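Local coordinates for teichoic acid D-alanine hydrolase (Staphylococcus aureus, PDB 5ZH8), which removes D-alanyl groups from wall teichoic acid and lipoteichoic acid, and influences methicillin resistance, autolysis and cell wall structure, at residues H173-K179 against M210-Y216; A93-N97 against D357-V361; A261-Y266 against L365-G369; L317-T322 against N390-V396; L135-Q139 against T237-D241. One frame throughout, in Å; residues are numbered along the deposited sequence.

Contact 1: H173-K179 against M210-Y216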
# COMPACT_ATOMS: atom_id res chain seq x y z
N HIS A 173 0.92 2.61 -22.60
CA HIS A 173 0.35 1.49 -21.82
C HIS A 173 -0.96 0.95 -22.41
O HIS A 173 -1.98 0.92 -21.74
CB HIS A 173 0.13 1.87 -20.35
CG HIS A 173 1.40 2.18 -19.61
ND1 HIS A 173 2.39 1.25 -19.39
CD2 HIS A 173 1.82 3.32 -19.02
CE1 HIS A 173 3.37 1.81 -18.72
NE2 HIS A 173 3.06 3.07 -18.48
N GLN A 174 -0.91 0.53 -23.67
CA GLN A 174 -2.06 -0.08 -24.34
C GLN A 174 -1.61 -1.13 -25.37
O GLN A 174 -2.19 -1.25 -26.45
CB GLN A 174 -2.92 0.99 -25.01
CG GLN A 174 -2.17 1.85 -26.02
CD GLN A 174 -3.06 2.87 -26.71
OE1 GLN A 174 -4.01 3.39 -26.12
NE2 GLN A 174 -2.76 3.15 -27.97
N SER A 175 -0.60 -1.91 -25.00
CA SER A 175 0.00 -2.89 -25.89
C SER A 175 -0.75 -4.22 -25.92
O SER A 175 -0.73 -4.93 -26.92
CB SER A 175 1.45 -3.14 -25.47
OG SER A 175 1.51 -3.63 -24.15
N GLY A 176 -1.41 -4.55 -24.81
CA GLY A 176 -2.09 -5.83 -24.68
C GLY A 176 -1.20 -6.92 -24.11
O GLY A 176 -1.60 -8.08 -24.05
N LEU A 177 0.00 -6.55 -23.69
CA LEU A 177 0.92 -7.48 -23.05
C LEU A 177 0.41 -7.80 -21.65
O LEU A 177 -0.08 -6.91 -20.95
CB LEU A 177 2.33 -6.89 -22.97
CG LEU A 177 3.16 -6.74 -24.25
CD1 LEU A 177 4.31 -5.79 -24.00
CD2 LEU A 177 3.67 -8.08 -24.76
N TYR A 178 0.53 -9.06 -21.25
CA TYR A 178 0.23 -9.47 -19.88
C TYR A 178 1.09 -8.66 -18.91
O TYR A 178 2.20 -8.26 -19.25
CB TYR A 178 0.49 -10.97 -19.67
CG TYR A 178 -0.57 -11.87 -20.26
CD1 TYR A 178 -1.78 -12.06 -19.60
CD2 TYR A 178 -0.36 -12.56 -21.45
CE1 TYR A 178 -2.76 -12.89 -20.12
CE2 TYR A 178 -1.34 -13.39 -21.98
CZ TYR A 178 -2.53 -13.55 -21.31
OH TYR A 178 -3.51 -14.37 -21.83
N LYS A 179 0.57 -8.42 -17.71
CA LYS A 179 1.29 -7.65 -16.71
C LYS A 179 2.60 -8.35 -16.35
O LYS A 179 2.63 -9.57 -16.22
CB LYS A 179 0.44 -7.42 -15.46
CG LYS A 179 0.50 -6.00 -14.92
CD LYS A 179 -0.40 -5.83 -13.70
CE LYS A 179 -0.09 -4.53 -12.96
NZ LYS A 179 -0.96 -4.32 -11.77
N MET A 210 -3.78 -0.52 -19.88
CA MET A 210 -3.44 -1.29 -18.70
C MET A 210 -2.02 -0.93 -18.28
O MET A 210 -1.06 -1.24 -18.99
CB MET A 210 -3.53 -2.79 -19.00
CG MET A 210 -3.58 -3.67 -17.77
SD MET A 210 -2.95 -5.33 -18.11
CE MET A 210 -1.22 -5.10 -17.70
N TYR A 211 -1.88 -0.28 -17.13
CA TYR A 211 -0.56 0.09 -16.62
C TYR A 211 0.28 -1.17 -16.47
O TYR A 211 -0.21 -2.20 -16.02
CB TYR A 211 -0.66 0.83 -15.29
CG TYR A 211 0.46 1.82 -15.07
CD1 TYR A 211 0.42 3.07 -15.66
CD2 TYR A 211 1.55 1.50 -14.26
CE1 TYR A 211 1.44 4.00 -15.46
CE2 TYR A 211 2.58 2.41 -14.06
CZ TYR A 211 2.51 3.67 -14.66
OH TYR A 211 3.51 4.60 -14.47
N ASN A 212 1.54 -1.08 -16.86
CA ASN A 212 2.40 -2.26 -16.96
C ASN A 212 3.86 -1.81 -17.04
O ASN A 212 4.26 -1.18 -18.03
CB ASN A 212 2.00 -3.06 -18.21
CG ASN A 212 2.72 -4.39 -18.32
OD1 ASN A 212 3.67 -4.68 -17.59
ND2 ASN A 212 2.25 -5.22 -19.25
N ASP A 213 4.63 -2.12 -16.00
CA ASP A 213 6.07 -1.85 -16.01
C ASP A 213 6.73 -2.47 -17.23
O ASP A 213 7.64 -1.89 -17.80
CB ASP A 213 6.74 -2.42 -14.75
CG ASP A 213 6.38 -1.66 -13.50
OD1 ASP A 213 5.81 -0.56 -13.60
OD2 ASP A 213 6.69 -2.17 -12.40
N GLY A 214 6.26 -3.66 -17.61
CA GLY A 214 6.78 -4.40 -18.75
C GLY A 214 6.89 -3.59 -20.03
O GLY A 214 7.85 -3.74 -20.77
N ASN A 215 5.90 -2.74 -20.29
CA ASN A 215 5.92 -1.90 -21.48
C ASN A 215 7.23 -1.12 -21.54
O ASN A 215 7.92 -1.14 -22.55
CB ASN A 215 4.75 -0.92 -21.51
CG ASN A 215 3.42 -1.57 -21.83
OD1 ASN A 215 3.31 -2.40 -22.75
ND2 ASN A 215 2.39 -1.17 -21.09
N TYR A 216 7.56 -0.44 -20.45
CA TYR A 216 8.76 0.40 -20.43
C TYR A 216 10.06 -0.39 -20.28
O TYR A 216 11.13 0.13 -20.58
CB TYR A 216 8.64 1.52 -19.39
CG TYR A 216 7.86 2.70 -19.94
CD1 TYR A 216 6.52 2.56 -20.30
CD2 TYR A 216 8.47 3.94 -20.13
CE1 TYR A 216 5.81 3.63 -20.81
CE2 TYR A 216 7.76 5.01 -20.65
CZ TYR A 216 6.44 4.85 -20.99
OH TYR A 216 5.73 5.91 -21.51
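His173 and Met210 join the two backbones where the chain turns out of helix 167-171 in a Schellman motif: Met210 N donates to His173 O over 3.0 Å, and the CA atoms of His173 and Tyr211 come within 5.5 Å. The second segment carries Tyr211-Asn212-Asp213, which fits the Tyr-X-Asn box of the serine beta-lactamase fold with aspartate in third place. It lies beside the Ser-X-X-Lys sequence of that family, for Tyr211 OH bonds to Ser127 OG and Asp213 forms a salt bridge with Lys130. His173 is the centre of an aromatic cluster. Its ring lies over part of one face of Tyr211, with NE2 3.6 Å from Tyr211 CE1 and the planes turned by 37°, while CE1 lies near Tyr216 CD1. At the edge of the imidazole, Asn215 ND2 donates to His173 ND1 over 3.0 Å. The other end of this amide is held as well: Ser175 OG donates to Asn215 OD1 in the carbonyl plane, on a lone pair, which fixes the flip of the group. Asn212 bonds with both ends of its amide. Chi1 of -173° turns the group away from its own N, and ND2 donates to Tyr178 O, 3.0 Å away and well above the carbonyl plane; OD1 accepts from Gly214 N, capping helix 213-227, and Tyr180 N is a further partner of OD1. Farther out, the bent end of Met210 brings its CE methyl to 3.4 Å from Lys179 CG, where the two chains cross at a slant.

Contact 2: A93-N97 against D357-V361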
# COMPACT_ATOMS: atom_id res chain seq x y z
N ALA A 93 11.37 18.63 -1.82
CA ALA A 93 12.07 19.66 -2.57
C ALA A 93 11.04 20.45 -3.38
O ALA A 93 10.19 19.88 -4.05
CB ALA A 93 13.10 19.03 -3.50
N ILE A 94 11.13 21.77 -3.29
CA ILE A 94 10.20 22.65 -3.98
C ILE A 94 10.96 23.74 -4.72
O ILE A 94 11.78 24.46 -4.14
CB ILE A 94 9.20 23.30 -3.00
CG1 ILE A 94 8.44 22.22 -2.23
CG2 ILE A 94 8.24 24.21 -3.76
CD1 ILE A 94 7.46 22.73 -1.20
N TYR A 95 10.71 23.84 -6.02
CA TYR A 95 11.29 24.87 -6.87
C TYR A 95 10.24 25.91 -7.20
O TYR A 95 9.10 25.56 -7.54
CB TYR A 95 11.83 24.27 -8.17
CG TYR A 95 13.12 23.52 -8.01
CD1 TYR A 95 13.14 22.27 -7.41
CD2 TYR A 95 14.32 24.05 -8.46
CE1 TYR A 95 14.33 21.57 -7.25
CE2 TYR A 95 15.52 23.36 -8.32
CZ TYR A 95 15.51 22.11 -7.71
OH TYR A 95 16.68 21.41 -7.55
N GLU A 96 10.61 27.18 -7.10
CA GLU A 96 9.72 28.28 -7.45
C GLU A 96 10.37 29.14 -8.53
O GLU A 96 11.46 29.68 -8.34
CB GLU A 96 9.43 29.12 -6.21
CG GLU A 96 8.28 30.09 -6.37
CD GLU A 96 8.03 30.89 -5.10
OE1 GLU A 96 8.41 30.43 -4.01
OE2 GLU A 96 7.44 31.99 -5.20
N ASN A 97 9.70 29.24 -9.68
CA ASN A 97 10.27 29.91 -10.84
C ASN A 97 11.73 29.50 -11.08
O ASN A 97 12.60 30.34 -11.30
CB ASN A 97 10.15 31.43 -10.69
CG ASN A 97 8.70 31.90 -10.69
OD1 ASN A 97 8.30 32.68 -9.83
ND2 ASN A 97 7.91 31.44 -11.65
N ASP A 357 4.22 25.71 -14.22
CA ASP A 357 5.26 26.64 -14.67
C ASP A 357 5.87 27.47 -13.54
O ASP A 357 6.89 28.13 -13.75
CB ASP A 357 4.73 27.54 -15.78
CG ASP A 357 4.55 26.81 -17.11
OD1 ASP A 357 4.82 25.59 -17.19
OD2 ASP A 357 4.13 27.46 -18.09
N LYS A 358 5.26 27.46 -12.35
CA LYS A 358 5.80 28.19 -11.20
C LYS A 358 6.46 27.25 -10.19
O LYS A 358 7.59 27.48 -9.78
CB LYS A 358 4.70 29.00 -10.51
CG LYS A 358 5.25 30.04 -9.54
CD LYS A 358 4.14 30.80 -8.83
CE LYS A 358 4.68 31.78 -7.81
NZ LYS A 358 3.59 32.34 -6.95
N TYR A 359 5.74 26.21 -9.78
CA TYR A 359 6.23 25.30 -8.75
C TYR A 359 6.56 23.92 -9.30
O TYR A 359 5.82 23.38 -10.13
CB TYR A 359 5.19 25.15 -7.64
CG TYR A 359 4.99 26.40 -6.83
CD1 TYR A 359 5.94 26.82 -5.90
CD2 TYR A 359 3.84 27.17 -6.98
CE1 TYR A 359 5.75 27.96 -5.16
CE2 TYR A 359 3.64 28.32 -6.24
CZ TYR A 359 4.60 28.71 -5.32
OH TYR A 359 4.41 29.85 -4.58
N VAL A 360 7.66 23.34 -8.82
CA VAL A 360 7.89 21.91 -8.95
C VAL A 360 8.00 21.36 -7.54
O VAL A 360 8.91 21.72 -6.80
CB VAL A 360 9.17 21.57 -9.75
CG1 VAL A 360 9.30 20.06 -9.91
CG2 VAL A 360 9.16 22.26 -11.10
N VAL A 361 7.05 20.51 -7.17
CA VAL A 361 6.98 19.94 -5.83
C VAL A 361 7.32 18.46 -5.93
O VAL A 361 6.62 17.71 -6.58
CB VAL A 361 5.58 20.10 -5.21
CG1 VAL A 361 5.57 19.63 -3.76
CG2 VAL A 361 5.12 21.55 -5.31
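Glu96 and Tyr359 face each other as a non-hydrogen-bonded pair where strand 90-96 runs antiparallel to strand 359-365, neighbours in the large sheet of the beta-lactamase fold. The glutamate leaves the sheet on the side that also carries Ile94 and Val361, and it lies alongside the tyrosine, both chains pointing the same way. Its CB is 4.0 Å from Tyr359 CE1. One bond farther, CG comes closer to that same ring carbon, at 3.5 Å, because chi1 of -167° sets it anti to the backbone N and the extended chain then follows the ring outward. The carboxyl carbon still borders CE1, with carboxylate and ring planes 43° apart. At the tip the two oxygens part company: OE2 passes Lys358 CE at 3.8 Å, with the ammonium beyond salt-bridge range, whereas OE1 takes a salt bridge from Lys75 and a hydrogen bond with Tyr76. Tyr359 OH bonds to Lys75 as well. Behind these side chains Tyr95 and Val360 form the hydrogen-bonded pair, each N reaching the other's O at 2.9 Å, and Asn97 N closes the ladder on Lys358 O at 2.7 Å. Apolar carbons therefore pack next to the sheet and charge collects at the strand end, where Lys75 of helix 74-85 probably offsets the carboxylate of Glu96 and ties that helix to two adjacent strands.

Contact 3: A261-Y266 against L365-G369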
# COMPACT_ATOMS: atom_id res chain seq x y z
N ALA A 261 18.15 5.36 0.21
CA ALA A 261 17.14 5.17 1.24
C ALA A 261 16.60 3.75 1.27
O ALA A 261 16.52 3.07 0.26
CB ALA A 261 16.00 6.16 1.04
N LYS A 262 16.20 3.33 2.47
CA LYS A 262 15.54 2.05 2.67
C LYS A 262 14.05 2.31 2.78
O LYS A 262 13.62 3.27 3.43
CB LYS A 262 16.06 1.39 3.95
CG LYS A 262 17.57 1.20 3.97
CD LYS A 262 18.08 0.68 5.31
CE LYS A 262 17.89 -0.82 5.46
NZ LYS A 262 18.39 -1.32 6.78
N GLY A 263 13.25 1.47 2.13
CA GLY A 263 11.80 1.58 2.16
C GLY A 263 11.21 0.67 3.21
O GLY A 263 11.78 -0.39 3.51
N TYR A 264 10.07 1.06 3.76
CA TYR A 264 9.47 0.32 4.87
C TYR A 264 7.96 0.16 4.72
O TYR A 264 7.28 1.00 4.12
CB TYR A 264 9.78 1.02 6.19
CG TYR A 264 11.25 1.06 6.52
CD1 TYR A 264 11.84 0.02 7.23
CD2 TYR A 264 12.05 2.12 6.13
CE1 TYR A 264 13.19 0.04 7.54
CE2 TYR A 264 13.40 2.15 6.43
CZ TYR A 264 13.97 1.10 7.14
OH TYR A 264 15.31 1.12 7.45
N ALA A 265 7.45 -0.93 5.27
CA ALA A 265 6.02 -1.15 5.37
C ALA A 265 5.71 -1.92 6.65
O ALA A 265 6.51 -2.74 7.08
CB ALA A 265 5.54 -1.92 4.15
N TYR A 266 4.57 -1.60 7.28
CA TYR A 266 4.01 -2.42 8.35
C TYR A 266 2.97 -3.34 7.71
O TYR A 266 1.92 -2.87 7.27
CB TYR A 266 3.25 -1.61 9.41
CG TYR A 266 3.95 -0.41 9.99
CD1 TYR A 266 3.84 0.83 9.38
CD2 TYR A 266 4.67 -0.51 11.17
CE1 TYR A 266 4.45 1.95 9.93
CE2 TYR A 266 5.29 0.60 11.73
CZ TYR A 266 5.18 1.83 11.10
OH TYR A 266 5.80 2.94 11.64
N LEU A 365 8.81 9.59 -0.09
CA LEU A 365 8.39 8.93 1.12
C LEU A 365 8.98 7.52 1.18
O LEU A 365 8.72 6.72 0.30
CB LEU A 365 6.86 8.87 1.13
CG LEU A 365 6.17 8.33 2.37
CD1 LEU A 365 6.35 9.28 3.55
CD2 LEU A 365 4.70 8.12 2.04
N ASN A 366 9.77 7.23 2.22
CA ASN A 366 10.40 5.91 2.38
C ASN A 366 9.77 5.02 3.46
O ASN A 366 10.24 3.92 3.71
CB ASN A 366 11.92 6.04 2.58
CG ASN A 366 12.30 6.75 3.85
OD1 ASN A 366 11.84 7.85 4.11
ND2 ASN A 366 13.16 6.13 4.64
N VAL A 367 8.70 5.49 4.11
CA VAL A 367 7.81 4.61 4.86
C VAL A 367 6.48 4.63 4.11
O VAL A 367 5.85 5.67 3.95
CB VAL A 367 7.60 5.07 6.32
CG1 VAL A 367 6.72 4.08 7.06
CG2 VAL A 367 8.94 5.22 7.02
N LYS A 368 6.06 3.46 3.63
CA LYS A 368 4.91 3.38 2.74
C LYS A 368 3.67 3.98 3.37
O LYS A 368 3.38 3.76 4.55
CB LYS A 368 4.64 1.93 2.35
CG LYS A 368 3.65 1.77 1.21
CD LYS A 368 3.54 0.30 0.81
CE LYS A 368 2.69 0.10 -0.43
NZ LYS A 368 1.34 0.72 -0.30
N GLY A 369 2.93 4.74 2.57
CA GLY A 369 1.72 5.39 3.03
C GLY A 369 1.15 6.25 1.92
O GLY A 369 1.58 6.15 0.78
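Asn366 reaches Lys262 with its side-chain amide: ND2 donates to Lys262 O over 3.1 Å at 159°, arriving nearly along the C=O axis and with the acceptor in the plane of the amide. Chi1 of 64° places CG between the backbone N and the carbonyl carbon, which swings the amide to this flank. ND2 has a second acceptor in Tyr108 O, and OD1 accepts from Asn89 ND2 with a weaker bond from Asn117, so both ends of the amide are satisfied. The main-chain oxygen of Asn366 takes Tyr264 N at 2.9 Å, but the bond is bent and weak; Gly263 CA adds a C-H contact to the same oxygen. Tyr264 O is better served, accepting Lys368 N over 2.8 Å at 171°. These two bonds make a single bridge between Tyr264 and Val367, the chains advancing in the same direction. In the beta-lactamase fold this links the end of strand 359-365, just before the C-terminal helix 371-382, to the small antiparallel pair 264-265 and 272-273. Asn366 O also lies at the edge of the Tyr264 ring, 3.5 Å from CD2, while the hydroxyl at the far end bonds to Glu112 OE1 and Phe111 N. Glu112 serves Lys262 too, through a salt bridge to NZ, and that lysine makes a cation-pi contact with Phe273. On the apolar side, Tyr266 CE1 meets Val367 CG1 at 4.2 Å, and Asn370 of the second subunit packs against both residues.

Contact 4: L317-T322 against N390-V396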
# COMPACT_ATOMS: atom_id res chain seq x y z
N LEU A 317 5.15 18.28 -22.90
CA LEU A 317 4.78 18.64 -21.53
C LEU A 317 3.31 19.04 -21.34
O LEU A 317 2.79 18.90 -20.23
CB LEU A 317 5.66 19.78 -21.00
CG LEU A 317 7.18 19.56 -20.91
CD1 LEU A 317 7.82 20.73 -20.18
CD2 LEU A 317 7.54 18.25 -20.22
N HIS A 318 2.64 19.57 -22.37
CA HIS A 318 1.33 20.21 -22.16
C HIS A 318 0.16 19.79 -23.06
O HIS A 318 -0.99 20.09 -22.73
CB HIS A 318 1.49 21.72 -22.24
CG HIS A 318 2.51 22.26 -21.30
ND1 HIS A 318 2.52 21.95 -19.96
CD2 HIS A 318 3.55 23.11 -21.50
CE1 HIS A 318 3.52 22.59 -19.37
NE2 HIS A 318 4.16 23.30 -20.28
N GLU A 319 0.42 19.13 -24.19
CA GLU A 319 -0.64 18.76 -25.12
C GLU A 319 -1.27 17.45 -24.68
O GLU A 319 -0.57 16.46 -24.50
CB GLU A 319 -0.11 18.62 -26.55
CG GLU A 319 -1.17 18.24 -27.58
CD GLU A 319 -0.64 18.24 -29.00
OE1 GLU A 319 -0.11 19.27 -29.46
OE2 GLU A 319 -0.77 17.22 -29.68
N PHE A 320 -2.59 17.45 -24.51
CA PHE A 320 -3.32 16.20 -24.26
C PHE A 320 -4.72 16.23 -24.84
O PHE A 320 -5.34 17.29 -24.91
CB PHE A 320 -3.34 15.86 -22.76
CG PHE A 320 -4.31 16.66 -21.94
CD1 PHE A 320 -4.06 18.00 -21.67
CD2 PHE A 320 -5.43 16.06 -21.39
CE1 PHE A 320 -4.94 18.73 -20.89
CE2 PHE A 320 -6.31 16.79 -20.61
CZ PHE A 320 -6.07 18.13 -20.35
N GLY A 321 -5.20 15.06 -25.25
CA GLY A 321 -6.49 14.92 -25.91
C GLY A 321 -6.39 15.18 -27.40
O GLY A 321 -7.31 15.72 -28.01
N THR A 322 -5.28 14.76 -27.99
CA THR A 322 -5.02 14.95 -29.42
C THR A 322 -4.57 13.64 -30.04
O THR A 322 -4.14 12.73 -29.34
CB THR A 322 -3.92 16.00 -29.65
OG1 THR A 322 -2.68 15.51 -29.10
CG2 THR A 322 -4.29 17.32 -28.98
N ASN A 390 -3.04 22.99 -18.27
CA ASN A 390 -3.09 22.42 -19.61
C ASN A 390 -4.53 22.36 -20.06
O ASN A 390 -5.44 22.24 -19.24
CB ASN A 390 -2.50 21.00 -19.63
CG ASN A 390 -1.06 20.95 -19.15
OD1 ASN A 390 -0.25 21.79 -19.54
ND2 ASN A 390 -0.74 19.97 -18.32
N THR A 391 -4.75 22.44 -21.37
CA THR A 391 -6.08 22.46 -21.95
C THR A 391 -6.30 21.26 -22.84
O THR A 391 -5.60 21.08 -23.83
CB THR A 391 -6.32 23.74 -22.77
OG1 THR A 391 -6.03 24.89 -21.95
CG2 THR A 391 -7.76 23.83 -23.24
N LYS A 392 -7.26 20.43 -22.46
CA LYS A 392 -7.61 19.22 -23.19
C LYS A 392 -8.04 19.56 -24.62
O LYS A 392 -8.87 20.44 -24.81
CB LYS A 392 -8.75 18.49 -22.47
CG LYS A 392 -9.11 17.13 -23.03
CD LYS A 392 -10.25 16.52 -22.23
CE LYS A 392 -10.46 15.06 -22.58
NZ LYS A 392 -11.62 14.48 -21.84
N GLY A 393 -7.46 18.88 -25.61
CA GLY A 393 -7.85 19.05 -27.01
C GLY A 393 -7.03 20.05 -27.82
O GLY A 393 -6.90 19.91 -29.03
N VAL A 394 -6.49 21.06 -27.16
CA VAL A 394 -5.71 22.10 -27.83
C VAL A 394 -4.39 21.55 -28.39
O VAL A 394 -3.66 20.82 -27.72
CB VAL A 394 -5.42 23.28 -26.87
CG1 VAL A 394 -4.37 24.23 -27.43
CG2 VAL A 394 -6.70 24.03 -26.56
N ILE A 395 -4.12 21.91 -29.64
CA ILE A 395 -2.87 21.57 -30.32
C ILE A 395 -1.82 22.59 -29.90
O ILE A 395 -1.82 23.72 -30.37
CB ILE A 395 -3.06 21.62 -31.86
CG1 ILE A 395 -4.13 20.63 -32.33
CG2 ILE A 395 -1.74 21.34 -32.57
CD1 ILE A 395 -3.74 19.17 -32.23
N VAL A 396 -0.92 22.19 -29.02
CA VAL A 396 0.06 23.11 -28.43
C VAL A 396 1.21 23.42 -29.40
O VAL A 396 1.76 22.53 -30.05
CB VAL A 396 0.63 22.53 -27.10
CG1 VAL A 396 1.71 23.45 -26.51
CG2 VAL A 396 -0.49 22.29 -26.10
O HOH W 1 -2.89 21.51 -23.87
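Phe320 O is met twice by the opposite segment: Gly393 N donates to it over 2.7 Å, almost straight at 172°, and Lys392 CA makes a C-H contact with the same oxygen. The glycine takes the positive-phi third position of a type II turn from Thr391 to Val394, and its N-H faces the chain leaving helix 310-318. Phe320 itself turns its ring back across the turn. With chi1 at 77°, CG sits between the backbone N and the carbonyl carbon, and Lys392 CA lies over one ring face, 3.7 Å from the centroid, a CH-pi contact. Glu319 reaches the other way, its chain extended so that OE1 accepts from Val396 N at 3.1 Å while OE2 accepts from Thr322 OG1 at 2.6 Å. Nearer the backbone, Glu319 CB rests against Val396 CG2 at 3.7 Å. At the helix end His318 ND1 makes a weak, bent bond to Asn390 OD1, and ND2 of that asparagine is held by Lys336 O and Asn340 OD1. One water donates to both His318 O and Thr391 O. The C-terminal tail is thus joined to the exit of helix 310-318 by one backbone bond, a bridging water and a carboxylate whose two oxygens accept one from each segment, while the Phe320 ring and Val396 add apolar contact to these polar links.

Contact 5: L135-Q139 against T237-D241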
# COMPACT_ATOMS: atom_id res chain seq x y z
N LEU A 135 12.11 10.19 -22.15
CA LEU A 135 12.98 11.26 -22.65
C LEU A 135 14.00 10.71 -23.65
O LEU A 135 14.26 11.34 -24.67
CB LEU A 135 13.71 11.96 -21.50
CG LEU A 135 12.84 12.91 -20.67
CD1 LEU A 135 13.49 13.22 -19.34
CD2 LEU A 135 12.56 14.20 -21.44
N LEU A 136 14.55 9.54 -23.34
CA LEU A 136 15.49 8.86 -24.23
C LEU A 136 14.81 8.47 -25.54
O LEU A 136 15.41 8.60 -26.60
CB LEU A 136 16.07 7.62 -23.55
CG LEU A 136 17.03 7.85 -22.38
CD1 LEU A 136 17.34 6.54 -21.67
CD2 LEU A 136 18.32 8.53 -22.85
N LEU A 137 13.57 8.01 -25.45
CA LEU A 137 12.74 7.71 -26.63
C LEU A 137 12.57 8.93 -27.51
O LEU A 137 12.84 8.88 -28.71
CB LEU A 137 11.36 7.19 -26.23
CG LEU A 137 11.16 5.68 -26.11
CD1 LEU A 137 9.72 5.40 -25.72
CD2 LEU A 137 11.50 4.95 -27.40
N LYS A 138 12.10 10.02 -26.92
CA LYS A 138 11.89 11.26 -27.66
C LYS A 138 13.18 11.73 -28.31
O LYS A 138 13.19 12.14 -29.48
CB LYS A 138 11.30 12.35 -26.76
CG LYS A 138 11.04 13.68 -27.47
CD LYS A 138 9.98 13.58 -28.57
CE LYS A 138 8.58 13.58 -27.99
NZ LYS A 138 7.59 12.99 -28.93
N GLN A 139 14.28 11.66 -27.56
CA GLN A 139 15.59 11.99 -28.10
C GLN A 139 15.91 11.15 -29.35
O GLN A 139 16.34 11.69 -30.37
CB GLN A 139 16.67 11.78 -27.05
CG GLN A 139 16.78 12.91 -26.04
CD GLN A 139 17.74 12.58 -24.91
OE1 GLN A 139 18.12 11.42 -24.73
NE2 GLN A 139 18.12 13.59 -24.14
N THR A 237 24.89 9.76 -20.73
CA THR A 237 25.40 10.55 -21.85
C THR A 237 24.35 11.54 -22.38
O THR A 237 24.69 12.67 -22.74
CB THR A 237 25.88 9.65 -23.00
OG1 THR A 237 24.85 8.71 -23.33
CG2 THR A 237 27.11 8.89 -22.61
N LYS A 238 23.08 11.13 -22.41
CA LYS A 238 22.02 11.93 -23.02
C LYS A 238 21.17 12.75 -22.04
O LYS A 238 20.46 13.66 -22.47
CB LYS A 238 21.10 11.06 -23.87
CG LYS A 238 21.78 10.32 -25.02
CD LYS A 238 20.75 9.50 -25.78
CE LYS A 238 21.33 8.83 -27.02
NZ LYS A 238 21.62 9.82 -28.09
N ILE A 239 21.21 12.43 -20.75
CA ILE A 239 20.39 13.15 -19.75
C ILE A 239 21.18 13.47 -18.48
O ILE A 239 21.36 14.63 -18.14
CB ILE A 239 19.12 12.37 -19.37
CG1 ILE A 239 18.23 12.13 -20.60
CG2 ILE A 239 18.33 13.11 -18.29
CD1 ILE A 239 17.20 11.03 -20.41
N GLY A 240 21.63 12.42 -17.79
CA GLY A 240 22.29 12.56 -16.48
C GLY A 240 23.37 13.62 -16.43
O GLY A 240 23.32 14.51 -15.58
N ASP A 241 24.33 13.51 -17.34
CA ASP A 241 25.49 14.42 -17.36
C ASP A 241 25.17 15.79 -17.98
O ASP A 241 25.52 16.81 -17.38
CB ASP A 241 26.69 13.76 -18.06
CG ASP A 241 27.26 12.59 -17.27
OD1 ASP A 241 26.84 12.39 -16.11
OD2 ASP A 241 28.12 11.88 -17.82
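Leu136 and Lys238 mark the closest approach of two helical backbones, their CA atoms 7.3 Å apart; the first belongs to a regular turn of helix 129-142, the second to helix 231-240, where it widens into a pi-type turn. The gap is filled by side chains from both sides, joining two helices of the helical part of the beta-lactamase fold. Ile239 supplies the apolar wedge: its CD1 methyl rests 3.8 Å from Leu135 CB and 3.7 Å from Leu136 CD2, so a single carbon touches two successive residues of the facing helix. Leu136 CD2 reaches on to Lys238 CB at 3.9 Å. One turn farther along, Gln139 and Lys238 run antiparallel alongside each other. The glutamine chain is extended beyond CG, with chi1 of -79° setting CG anti to the carbonyl carbon, and this carries the amide to the neighbouring helix. There NE2 donates to Lys238 O over 2.9 Å at 152°, coming from above the carbonyl plane, while OE1 lies beside the CB and CD carbons of the lysine. The lysine tip goes its own way, to a salt bridge with Glu143. Around the pair, Leu135 packs on Phe308 and Ile302, Leu136 on Ile223, and Ile239 on Leu298, so helix 292-303, helix 213-227 and the loop at Phe308 close in on the same interface. At the border of this apolar joint, then, lies a directional bond that ties the Gln139 amide to one particular carbonyl of the facing helix, while the leucines, the isoleucine and the aliphatic part of Lys238 pack round it.

Contacts 1, 2 and 5 are buried, contacts 3 and 4 only partly so. Contacts 2 and 3 share strand 359-365: contact 2 zips its beginning to a neighbouring strand, and contact 3 ties the turn after its end to a small hairpin near the second subunit. Contact 4, the farthest of the five from the chain's centre, secures the C-terminal tail and touches contact 2 where His318 packs on Asp357. Contacts 1 and 5 hold the consecutive helices 213-227 and 231-240. Their chemistry diverges: aromatic rings and asparagine amides in contact 1, leucine and isoleucine in contact 5, a backbone ladder in contact 2, and loop bonds in contacts 3 and 4.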